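Local coordinates for protease Do-like 8, chloroplastic (Arabidopsis thaliana, PDB 4IC6), which is probably a serine protease of the HtrA (Deg) family in chloroplast thylakoids, built of a trypsin-like domain and a PDZ domain, at residues T168-R179 with G192-N203; V119-V129 with V245-R256. The protein carries 1 engineered substitution. One frame throughout, in Å; residues are numbered along the deposited sequence.

Contact 1 (T168-R179 with G192-N203); sequences TLTVGVISGLNR and GIQTDAAINPGN
Gln194 reaches across the strand pair to Ser175: with CG anti to the backbone N (chi1 -171°) and the chain extended beyond it, NE2 donates to Ser175 OG at 2.8 Å, the hydroxyl lying in the amide plane. Ser175 OG is also bonded to Leu169 O of a second subunit. Gln194 O takes both Ser175 N and Gly176 N from the same face of its carbonyl plane, a classic beta bulge; Asn178 and Arg179 opposite Gly192 make a G1 bulge. Asp196 turns its carboxylate back (chi1 72°), and OD1 receives Val173 N at 2.8 Å in a nearly straight bond (167°), while Asp196 N returns one to Val173 O. Asp196 OD1 lies 3.3 Å from Gly172 CA, where a side chain would collide; OD2 is bonded to Val171 N of the second subunit. Past strand 192-195 the chain still follows its neighbour: Thr170 OG1 donates to Ala198 O at 2.7 Å, an oxygen that also accepts Asn203 ND2 in its carbonyl plane. Thr168 OG1 bonds Gly202 O from above the carbonyl plane. These threonines fasten the loop leading to Ala204, an engineered substitution at the predicted nucleophile position, to the second beta-barrel of the chymotrypsin-like fold.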
loop_
_atom_site.group_PDB
_atom_site.type_symbol
_atom_site.label_atom_id
_atom_site.label_comp_id
_atom_site.label_asym_id
_atom_site.label_seq_id
_atom_site.Cartn_x
_atom_site.Cartn_y
_atom_site.Cartn_z
ATOM N N THR A 168 -27.496 9.245 10.611
ATOM C CA THR A 168 -26.700 8.073 10.973
ATOM C C THR A 168 -26.471 8.055 12.459
ATOM O O THR A 168 -26.502 9.096 13.099
ATOM C CB THR A 168 -25.307 8.110 10.315
ATOM O OG1 THR A 168 -24.593 9.262 10.783
ATOM C CG2 THR A 168 -25.429 8.214 8.803
ATOM N N LEU A 169 -26.188 6.881 13.011
ATOM C CA LEU A 169 -25.870 6.808 14.434
ATOM C C LEU A 169 -24.767 5.801 14.645
ATOM O O LEU A 169 -24.760 4.748 14.009
ATOM C CB LEU A 169 -27.090 6.328 15.208
ATOM C CG LEU A 169 -26.882 6.008 16.690
ATOM C CD1 LEU A 169 -26.543 7.286 17.425
ATOM C CD2 LEU A 169 -28.143 5.389 17.258
ATOM N N THR A 170 -23.848 6.121 15.546
ATOM C CA THR A 170 -22.953 5.115 16.102
ATOM C C THR A 170 -22.961 5.262 17.611
ATOM O O THR A 170 -23.284 6.327 18.132
ATOM C CB THR A 170 -21.509 5.207 15.531
ATOM O OG1 THR A 170 -20.893 6.436 15.943
ATOM C CG2 THR A 170 -21.527 5.127 14.008
ATOM N N VAL A 171 -22.618 4.197 18.322
ATOM C CA VAL A 171 -22.738 4.217 19.769
ATOM C C VAL A 171 -21.565 3.480 20.383
ATOM O O VAL A 171 -21.215 2.392 19.942
ATOM C CB VAL A 171 -24.038 3.512 20.229
ATOM C CG1 VAL A 171 -24.068 3.351 21.745
ATOM C CG2 VAL A 171 -25.281 4.277 19.755
ATOM N N GLY A 172 -20.960 4.083 21.397
ATOM C CA GLY A 172 -19.957 3.409 22.192
ATOM C C GLY A 172 -19.849 4.070 23.549
ATOM O O GLY A 172 -20.835 4.586 24.093
ATOM N N VAL A 173 -18.655 4.041 24.113
ATOM C CA VAL A 173 -18.428 4.693 25.390
ATOM C C VAL A 173 -17.390 5.781 25.268
ATOM O O VAL A 173 -16.610 5.810 24.316
ATOM C CB VAL A 173 -17.927 3.696 26.456
ATOM C CG1 VAL A 173 -18.973 2.612 26.681
ATOM C CG2 VAL A 173 -16.594 3.090 26.005
ATOM N N ILE A 174 -17.356 6.656 26.267
ATOM C CA ILE A 174 -16.215 7.528 26.422
ATOM C C ILE A 174 -15.008 6.641 26.763
ATOM O O ILE A 174 -15.014 5.918 27.765
ATOM C CB ILE A 174 -16.442 8.555 27.546
ATOM C CG1 ILE A 174 -17.675 9.411 27.248
ATOM C CG2 ILE A 174 -15.217 9.428 27.726
ATOM C CD1 ILE A 174 -17.656 10.070 25.855
ATOM N N SER A 175 -13.980 6.721 25.924
ATOM C CA SER A 175 -12.837 5.799 25.963
ATOM C C SER A 175 -11.628 6.453 26.606
ATOM O O SER A 175 -10.791 5.781 27.195
ATOM C CB SER A 175 -12.459 5.381 24.536
ATOM O OG SER A 175 -11.190 4.734 24.506
ATOM N N GLY A 176 -11.550 7.772 26.505
ATOM C CA GLY A 176 -10.419 8.506 27.054
ATOM C C GLY A 176 -10.707 9.993 27.105
ATOM O O GLY A 176 -11.609 10.491 26.419
ATOM N N LEU A 177 -9.966 10.718 27.929
ATOM C CA LEU A 177 -10.246 12.136 28.070
ATOM C C LEU A 177 -8.956 12.895 27.885
ATOM O O LEU A 177 -7.872 12.350 28.101
ATOM C CB LEU A 177 -10.861 12.430 29.446
ATOM C CG LEU A 177 -12.368 12.573 29.683
ATOM C CD1 LEU A 177 -13.227 12.440 28.416
ATOM C CD2 LEU A 177 -12.850 11.665 30.817
ATOM N N ASN A 178 -9.073 14.150 27.470
ATOM C CA ASN A 178 -7.917 15.019 27.312
ATOM C C ASN A 178 -6.858 14.437 26.366
ATOM O O ASN A 178 -5.666 14.482 26.656
ATOM C CB ASN A 178 -7.318 15.344 28.690
ATOM C CG ASN A 178 -8.309 16.075 29.609
ATOM O OD1 ASN A 178 -8.903 17.097 29.230
ATOM N ND2 ASN A 178 -8.502 15.543 30.816
ATOM N N ARG A 179 -7.303 13.919 25.220
ATOM C CA ARG A 179 -6.414 13.299 24.236
ATOM C C ARG A 179 -6.246 14.186 23.010
ATOM O O ARG A 179 -7.183 14.888 22.617
ATOM C CB ARG A 179 -6.994 11.933 23.810
ATOM C CG ARG A 179 -6.582 10.758 24.715
ATOM C CD ARG A 179 -5.306 10.056 24.159
ATOM N NE ARG A 179 -4.915 8.846 24.896
ATOM C CZ ARG A 179 -4.881 8.804 26.223
ATOM N NH1 ARG A 179 -5.223 9.884 26.910
ATOM N NH2 ARG A 179 -4.503 7.704 26.869
ATOM N N GLY A 192 -9.056 16.800 23.780
ATOM C CA GLY A 192 -10.165 16.115 23.130
ATOM C C GLY A 192 -10.743 14.922 23.870
ATOM O O GLY A 192 -10.124 14.350 24.779
ATOM N N ILE A 193 -11.950 14.530 23.471
ATOM C CA ILE A 193 -12.577 13.336 24.001
ATOM C C ILE A 193 -12.285 12.170 23.068
ATOM O O ILE A 193 -12.393 12.308 21.849
ATOM C CB ILE A 193 -14.103 13.503 24.061
ATOM C CG1 ILE A 193 -14.484 14.618 25.041
ATOM C CG2 ILE A 193 -14.786 12.180 24.416
ATOM C CD1 ILE A 193 -15.962 15.082 24.866
ATOM N N GLN A 194 -11.912 11.024 23.637
ATOM C CA GLN A 194 -11.812 9.796 22.844
ATOM C C GLN A 194 -13.032 8.906 23.087
ATOM O O GLN A 194 -13.438 8.690 24.226
ATOM C CB GLN A 194 -10.517 9.020 23.167
ATOM C CG GLN A 194 -10.246 7.855 22.223
ATOM C CD GLN A 194 -8.930 7.154 22.567
ATOM O OE1 GLN A 194 -7.857 7.597 22.161
ATOM N NE2 GLN A 194 -9.014 6.068 23.321
ATOM N N THR A 195 -13.603 8.352 22.022
ATOM C CA THR A 195 -14.737 7.430 22.185
ATOM C C THR A 195 -14.489 6.203 21.330
ATOM O O THR A 195 -13.716 6.269 20.375
ATOM C CB THR A 195 -16.076 8.090 21.724
ATOM O OG1 THR A 195 -17.150 7.140 21.811
ATOM C CG2 THR A 195 -15.955 8.554 20.300
ATOM N N ASP A 196 -15.115 5.080 21.678
ATOM C CA ASP A 196 -15.071 3.929 20.795
ATOM C C ASP A 196 -16.327 3.793 19.926
ATOM O O ASP A 196 -16.474 2.801 19.217
ATOM C CB ASP A 196 -14.653 2.609 21.503
ATOM C CG ASP A 196 -15.724 2.030 22.428
ATOM O OD1 ASP A 196 -16.823 2.617 22.571
ATOM O OD2 ASP A 196 -15.456 0.931 23.034
ATOM N N ALA A 197 -17.225 4.783 19.973
ATOM C CA ALA A 197 -18.207 4.942 18.888
ATOM C C ALA A 197 -17.455 5.280 17.607
ATOM O O ALA A 197 -16.532 6.089 17.621
ATOM C CB ALA A 197 -19.241 6.051 19.210
ATOM N N ALA A 198 -17.850 4.673 16.494
ATOM C CA ALA A 198 -17.185 4.947 15.237
ATOM C C ALA A 198 -17.408 6.412 14.840
ATOM O O ALA A 198 -18.547 6.904 14.802
ATOM C CB ALA A 198 -17.699 4.027 14.157
ATOM N N ILE A 199 -16.313 7.099 14.552
ATOM C CA ILE A 199 -16.374 8.475 14.077
ATOM C C ILE A 199 -15.881 8.443 12.656
ATOM O O ILE A 199 -14.772 7.986 12.395
ATOM C CB ILE A 199 -15.488 9.407 14.920
ATOM C CG1 ILE A 199 -16.012 9.459 16.381
ATOM C CG2 ILE A 199 -15.402 10.790 14.286
ATOM C CD1 ILE A 199 -17.495 9.905 16.517
ATOM N N ASN A 200 -16.691 8.927 11.720
ATOM C CA ASN A 200 -16.342 8.761 10.326
ATOM C C ASN A 200 -16.930 9.894 9.463
ATOM O O ASN A 200 -17.555 10.805 9.995
ATOM C CB ASN A 200 -16.855 7.387 9.878
ATOM C CG ASN A 200 -18.323 7.176 10.228
ATOM O OD1 ASN A 200 -19.107 8.127 10.202
ATOM N ND2 ASN A 200 -18.708 5.923 10.556
ATOM N N PRO A 201 -16.731 9.840 8.141
ATOM C CA PRO A 201 -17.298 10.898 7.285
ATOM C C PRO A 201 -18.813 11.004 7.417
ATOM O O PRO A 201 -19.374 12.068 7.172
ATOM C CB PRO A 201 -16.903 10.453 5.878
ATOM C CG PRO A 201 -15.604 9.695 6.102
ATOM C CD PRO A 201 -15.859 8.925 7.380
ATOM N N GLY A 202 -19.451 9.928 7.862
ATOM C CA GLY A 202 -20.892 9.895 8.007
ATOM C C GLY A 202 -21.397 10.609 9.246
ATOM O O GLY A 202 -22.608 10.770 9.407
ATOM N N ASN A 203 -20.495 11.026 10.132
ATOM C CA ASN A 203 -20.910 11.816 11.296
ATOM C C ASN A 203 -19.971 12.971 11.700
ATOM O O ASN A 203 -20.213 13.667 12.692
ATOM C CB ASN A 203 -21.240 10.916 12.489
ATOM C CG ASN A 203 -20.031 10.139 13.002
ATOM O OD1 ASN A 203 -18.888 10.560 12.840
ATOM N ND2 ASN A 203 -20.288 8.984 13.612
HETATM O O HOH W 1 -23.260 8.414 13.165
HETATM O O HOH W 2 -21.698 7.532 10.748
HETATM O O HOH W 3 -18.559 0.991 19.278
#

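Contact 2 (V119-V129 with V245-R256); sequences VGADRAKDLAV and VPQLIQFSKVLR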
loop_
_atom_site.group_PDB
_atom_site.type_symbol
_atom_site.label_atom_id
_atom_site.label_comp_id
_atom_site.label_asym_id
_atom_site.label_seq_id
_atom_site.Cartn_x
_atom_site.Cartn_y
_atom_site.Cartn_z
ATOM N N VAL A 119 -19.934 32.806 9.423
ATOM C CA VAL A 119 -19.914 33.686 10.582
ATOM C C VAL A 119 -18.485 33.844 11.088
ATOM O O VAL A 119 -17.994 34.955 11.275
ATOM C CB VAL A 119 -20.829 33.157 11.700
ATOM C CG1 VAL A 119 -20.712 34.035 12.940
ATOM C CG2 VAL A 119 -22.273 33.122 11.202
ATOM N N GLY A 120 -17.809 32.717 11.310
ATOM C CA GLY A 120 -16.398 32.747 11.623
ATOM C C GLY A 120 -15.882 31.325 11.698
ATOM O O GLY A 120 -16.660 30.380 11.759
ATOM N N ALA A 121 -14.568 31.172 11.662
ATOM C CA ALA A 121 -13.971 29.852 11.688
ATOM C C ALA A 121 -12.745 29.931 12.581
ATOM O O ALA A 121 -12.138 30.989 12.697
ATOM C CB ALA A 121 -13.584 29.448 10.272
ATOM N N ASP A 122 -12.387 28.824 13.226
ATOM C CA ASP A 122 -11.154 28.770 14.004
ATOM C C ASP A 122 -10.426 27.464 13.715
ATOM O O ASP A 122 -10.837 26.395 14.166
ATOM C CB ASP A 122 -11.439 28.897 15.507
ATOM C CG ASP A 122 -10.161 28.925 16.348
ATOM O OD1 ASP A 122 -9.306 29.817 16.135
ATOM O OD2 ASP A 122 -9.998 28.039 17.223
ATOM N N ARG A 123 -9.341 27.554 12.961
ATOM C CA ARG A 123 -8.623 26.361 12.533
ATOM C C ARG A 123 -8.031 25.572 13.708
ATOM O O ARG A 123 -8.088 24.340 13.733
ATOM C CB ARG A 123 -7.542 26.740 11.520
ATOM C CG ARG A 123 -6.731 25.562 11.045
ATOM C CD ARG A 123 -5.985 25.820 9.741
ATOM N NE ARG A 123 -6.019 24.586 8.957
ATOM C CZ ARG A 123 -6.030 24.512 7.632
ATOM N NH1 ARG A 123 -5.982 25.617 6.892
ATOM N NH2 ARG A 123 -6.089 23.318 7.053
ATOM N N ALA A 124 -7.489 26.288 14.688
ATOM C CA ALA A 124 -6.843 25.659 15.842
ATOM C C ALA A 124 -7.759 24.683 16.580
ATOM O O ALA A 124 -7.313 23.632 17.022
ATOM C CB ALA A 124 -6.308 26.727 16.794
ATOM N N LYS A 125 -9.038 25.022 16.727
ATOM C CA LYS A 125 -9.991 24.113 17.369
ATOM C C LYS A 125 -10.901 23.375 16.378
ATOM O O LYS A 125 -11.838 22.693 16.792
ATOM C CB LYS A 125 -10.831 24.851 18.423
ATOM C CG LYS A 125 -10.016 25.457 19.569
ATOM C CD LYS A 125 -9.266 24.347 20.337
ATOM C CE LYS A 125 -8.713 24.842 21.672
ATOM N NZ LYS A 125 -8.140 23.713 22.489
ATOM N N ASP A 126 -10.602 23.500 15.084
ATOM C CA ASP A 126 -11.392 22.863 14.023
ATOM C C ASP A 126 -12.881 23.123 14.202
ATOM O O ASP A 126 -13.684 22.187 14.251
ATOM C CB ASP A 126 -11.154 21.340 13.975
ATOM C CG ASP A 126 -11.629 20.717 12.668
ATOM O OD1 ASP A 126 -12.236 21.444 11.839
ATOM O OD2 ASP A 126 -11.405 19.502 12.474
ATOM N N LEU A 127 -13.251 24.397 14.307
ATOM C CA LEU A 127 -14.653 24.768 14.423
ATOM C C LEU A 127 -14.995 25.896 13.478
ATOM O O LEU A 127 -14.177 26.788 13.236
ATOM C CB LEU A 127 -14.993 25.184 15.854
ATOM C CG LEU A 127 -14.877 24.041 16.860
ATOM C CD1 LEU A 127 -14.876 24.591 18.284
ATOM C CD2 LEU A 127 -16.020 23.051 16.634
ATOM N N ALA A 128 -16.208 25.844 12.942
ATOM C CA ALA A 128 -16.711 26.895 12.053
ATOM C C ALA A 128 -18.151 27.163 12.422
ATOM O O ALA A 128 -18.851 26.271 12.903
ATOM C CB ALA A 128 -16.614 26.465 10.598
ATOM N N VAL A 129 -18.591 28.399 12.205
ATOM C CA VAL A 129 -19.965 28.759 12.485
ATOM C C VAL A 129 -20.599 29.358 11.231
ATOM O O VAL A 129 -20.039 30.267 10.626
ATOM C CB VAL A 129 -20.038 29.762 13.658
ATOM C CG1 VAL A 129 -21.495 30.149 13.952
ATOM C CG2 VAL A 129 -19.393 29.161 14.896
ATOM N N VAL A 245 -17.413 29.199 20.138
ATOM C CA VAL A 245 -18.535 29.620 19.314
ATOM C C VAL A 245 -18.955 31.084 19.547
ATOM O O VAL A 245 -19.059 31.855 18.587
ATOM C CB VAL A 245 -19.738 28.654 19.431
ATOM C CG1 VAL A 245 -20.986 29.268 18.794
ATOM C CG2 VAL A 245 -19.412 27.336 18.748
ATOM N N PRO A 246 -19.177 31.486 20.812
ATOM C CA PRO A 246 -19.610 32.875 21.035
ATOM C C PRO A 246 -18.605 33.907 20.528
ATOM O O PRO A 246 -19.014 35.000 20.100
ATOM C CB PRO A 246 -19.738 32.968 22.557
ATOM C CG PRO A 246 -19.921 31.558 23.005
ATOM C CD PRO A 246 -19.120 30.719 22.065
ATOM N N GLN A 247 -17.316 33.572 20.590
ATOM C CA GLN A 247 -16.260 34.433 20.045
ATOM C C GLN A 247 -16.372 34.532 18.523
ATOM O O GLN A 247 -16.263 35.618 17.952
ATOM C CB GLN A 247 -14.865 33.908 20.437
ATOM C CG GLN A 247 -14.604 33.851 21.940
ATOM C CD GLN A 247 -13.160 33.509 22.277
ATOM O OE1 GLN A 247 -12.854 32.390 22.706
ATOM N NE2 GLN A 247 -12.266 34.474 22.090
ATOM N N LEU A 248 -16.592 33.403 17.858
ATOM C CA LEU A 248 -16.771 33.430 16.405
ATOM C C LEU A 248 -18.019 34.228 16.030
ATOM O O LEU A 248 -18.025 34.962 15.044
ATOM C CB LEU A 248 -16.822 32.003 15.818
ATOM C CG LEU A 248 -15.524 31.197 16.019
ATOM C CD1 LEU A 248 -15.645 29.768 15.470
ATOM C CD2 LEU A 248 -14.331 31.931 15.402
ATOM N N ILE A 249 -19.079 34.094 16.818
ATOM C CA ILE A 249 -20.295 34.820 16.508
ATOM C C ILE A 249 -20.068 36.314 16.714
ATOM O O ILE A 249 -20.480 37.121 15.900
ATOM C CB ILE A 249 -21.493 34.347 17.357
ATOM C CG1 ILE A 249 -21.941 32.956 16.892
ATOM C CG2 ILE A 249 -22.648 35.374 17.262
ATOM C CD1 ILE A 249 -22.966 32.318 17.783
ATOM N N GLN A 250 -19.381 36.669 17.793
ATOM C CA GLN A 250 -19.180 38.071 18.132
ATOM C C GLN A 250 -18.108 38.718 17.270
ATOM O O GLN A 250 -18.280 39.849 16.827
ATOM C CB GLN A 250 -18.835 38.224 19.619
ATOM N N PHE A 251 -17.019 37.990 17.028
ATOM C CA PHE A 251 -15.815 38.563 16.416
ATOM C C PHE A 251 -15.396 37.965 15.069
ATOM O O PHE A 251 -14.574 38.552 14.364
ATOM C CB PHE A 251 -14.637 38.468 17.399
ATOM C CG PHE A 251 -14.891 39.152 18.711
ATOM C CD1 PHE A 251 -15.036 40.531 18.769
ATOM C CD2 PHE A 251 -15.002 38.418 19.881
ATOM C CE1 PHE A 251 -15.278 41.159 19.977
ATOM C CE2 PHE A 251 -15.244 39.041 21.095
ATOM C CZ PHE A 251 -15.381 40.407 21.147
ATOM N N SER A 252 -15.952 36.805 14.726
ATOM C CA SER A 252 -15.616 36.091 13.489
ATOM C C SER A 252 -14.288 35.338 13.582
ATOM O O SER A 252 -13.943 34.570 12.682
ATOM C CB SER A 252 -15.617 37.019 12.261
ATOM O OG SER A 252 -14.325 37.569 12.038
ATOM N N LYS A 253 -13.552 35.536 14.671
ATOM C CA LYS A 253 -12.290 34.815 14.857
ATOM C C LYS A 253 -11.926 34.743 16.326
ATOM O O LYS A 253 -12.485 35.469 17.144
ATOM C CB LYS A 253 -11.156 35.488 14.072
ATOM C CG LYS A 253 -10.784 36.878 14.587
ATOM C CD LYS A 253 -9.646 37.515 13.793
ATOM C CE LYS A 253 -10.156 38.117 12.482
ATOM N NZ LYS A 253 -9.275 39.207 11.941
ATOM N N VAL A 254 -10.977 33.883 16.666
ATOM C CA VAL A 254 -10.485 33.869 18.034
ATOM C C VAL A 254 -9.095 34.483 18.152
ATOM O O VAL A 254 -8.151 34.019 17.517
ATOM C CB VAL A 254 -10.459 32.443 18.601
ATOM C CG1 VAL A 254 -9.926 32.445 20.038
ATOM C CG2 VAL A 254 -11.848 31.833 18.522
ATOM N N LEU A 255 -8.973 35.525 18.970
ATOM C CA LEU A 255 -7.669 36.098 19.299
ATOM C C LEU A 255 -7.069 35.369 20.498
ATOM O O LEU A 255 -7.709 35.280 21.540
ATOM C CB LEU A 255 -7.810 37.592 19.627
ATOM C CG LEU A 255 -6.492 38.322 19.885
ATOM C CD1 LEU A 255 -5.583 38.203 18.663
ATOM C CD2 LEU A 255 -6.691 39.800 20.268
ATOM N N ARG A 256 -5.852 34.843 20.361
ATOM C CA ARG A 256 -5.199 34.107 21.454
ATOM C C ARG A 256 -3.874 34.747 21.858
ATOM O O ARG A 256 -3.054 35.063 20.998
ATOM C CB ARG A 256 -4.911 32.660 21.051
ATOM C CG ARG A 256 -6.132 31.791 20.880
ATOM C CD ARG A 256 -5.742 30.361 20.549
ATOM N NE ARG A 256 -6.923 29.508 20.481
ATOM C CZ ARG A 256 -7.661 29.339 19.390
ATOM N NH1 ARG A 256 -8.720 28.541 19.418
ATOM N NH2 ARG A 256 -7.336 29.963 18.272
HETATM O O HOH W 4 -9.896 32.102 14.702
#
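A trans first torsion (chi1 -177°) swings the Asp122 carboxylate out toward Arg256, whose side chain runs extended from CG to NE, and the two meet head-on across the contact. The guanidinium grips the carboxylate end-on: Arg256 NH1 donates to Asp122 OD2 at 2.6 Å and NH2 to Asp122 OD1 at 2.9 Å, with the two planes only 27° apart. Val254 CG1 lies over one guanidinium face and Ala124 CB over the other, which sandwiches the group and limits its turning out of the carboxylate plane. Lys125 N also donates to Asp122 OD2, from the opposite face of the carboxylate to NH1, as an Asx motif, and a water joins OD1 to Ala121 O and Val254 N. Replacing Asp122 with an alanine removes both carboxylate oxygens and would probably leave the Arg256 charge without its mate and Lys125 N without this acceptor. Away from the salt bridge the helix packs by its side chains: Leu248 CD1 meets Val129 CG2 at 3.8 Å, and Val245 and Ile249 also touch Val129. Leu248 CD2 lies 3.6 Å from Ala121 O. Gly120 CA comes within 3.2 Å of Ser252 O, where a side chain would clash. The arrangement is a helix packed on a beta-hairpin of the first barrel of a chymotrypsin-like protease; the hairpin's turn carries Asp126, the predicted acid of the catalytic triad.

From the N terminus, the chain first passes helix 26-39 and builds the first barrel, whose hairpin 119-129 is one half of contact 2. It then enters the second barrel, where segments 168-179 and 192-203 close the short loop of contact 1. After strand 233-237, helix 238-251 returns to the first barrel, and residues 245-256 close contact 2 over a much longer span, so contact 1 is enclosed within it. The two do not touch: their centres are about 23 Å apart. Contact 1 joins adjacent strands of the second barrel, at a subunit interface, and the loop before the predicted nucleophile; contact 2 ties the helix leading toward the PDZ domain to the first barrel.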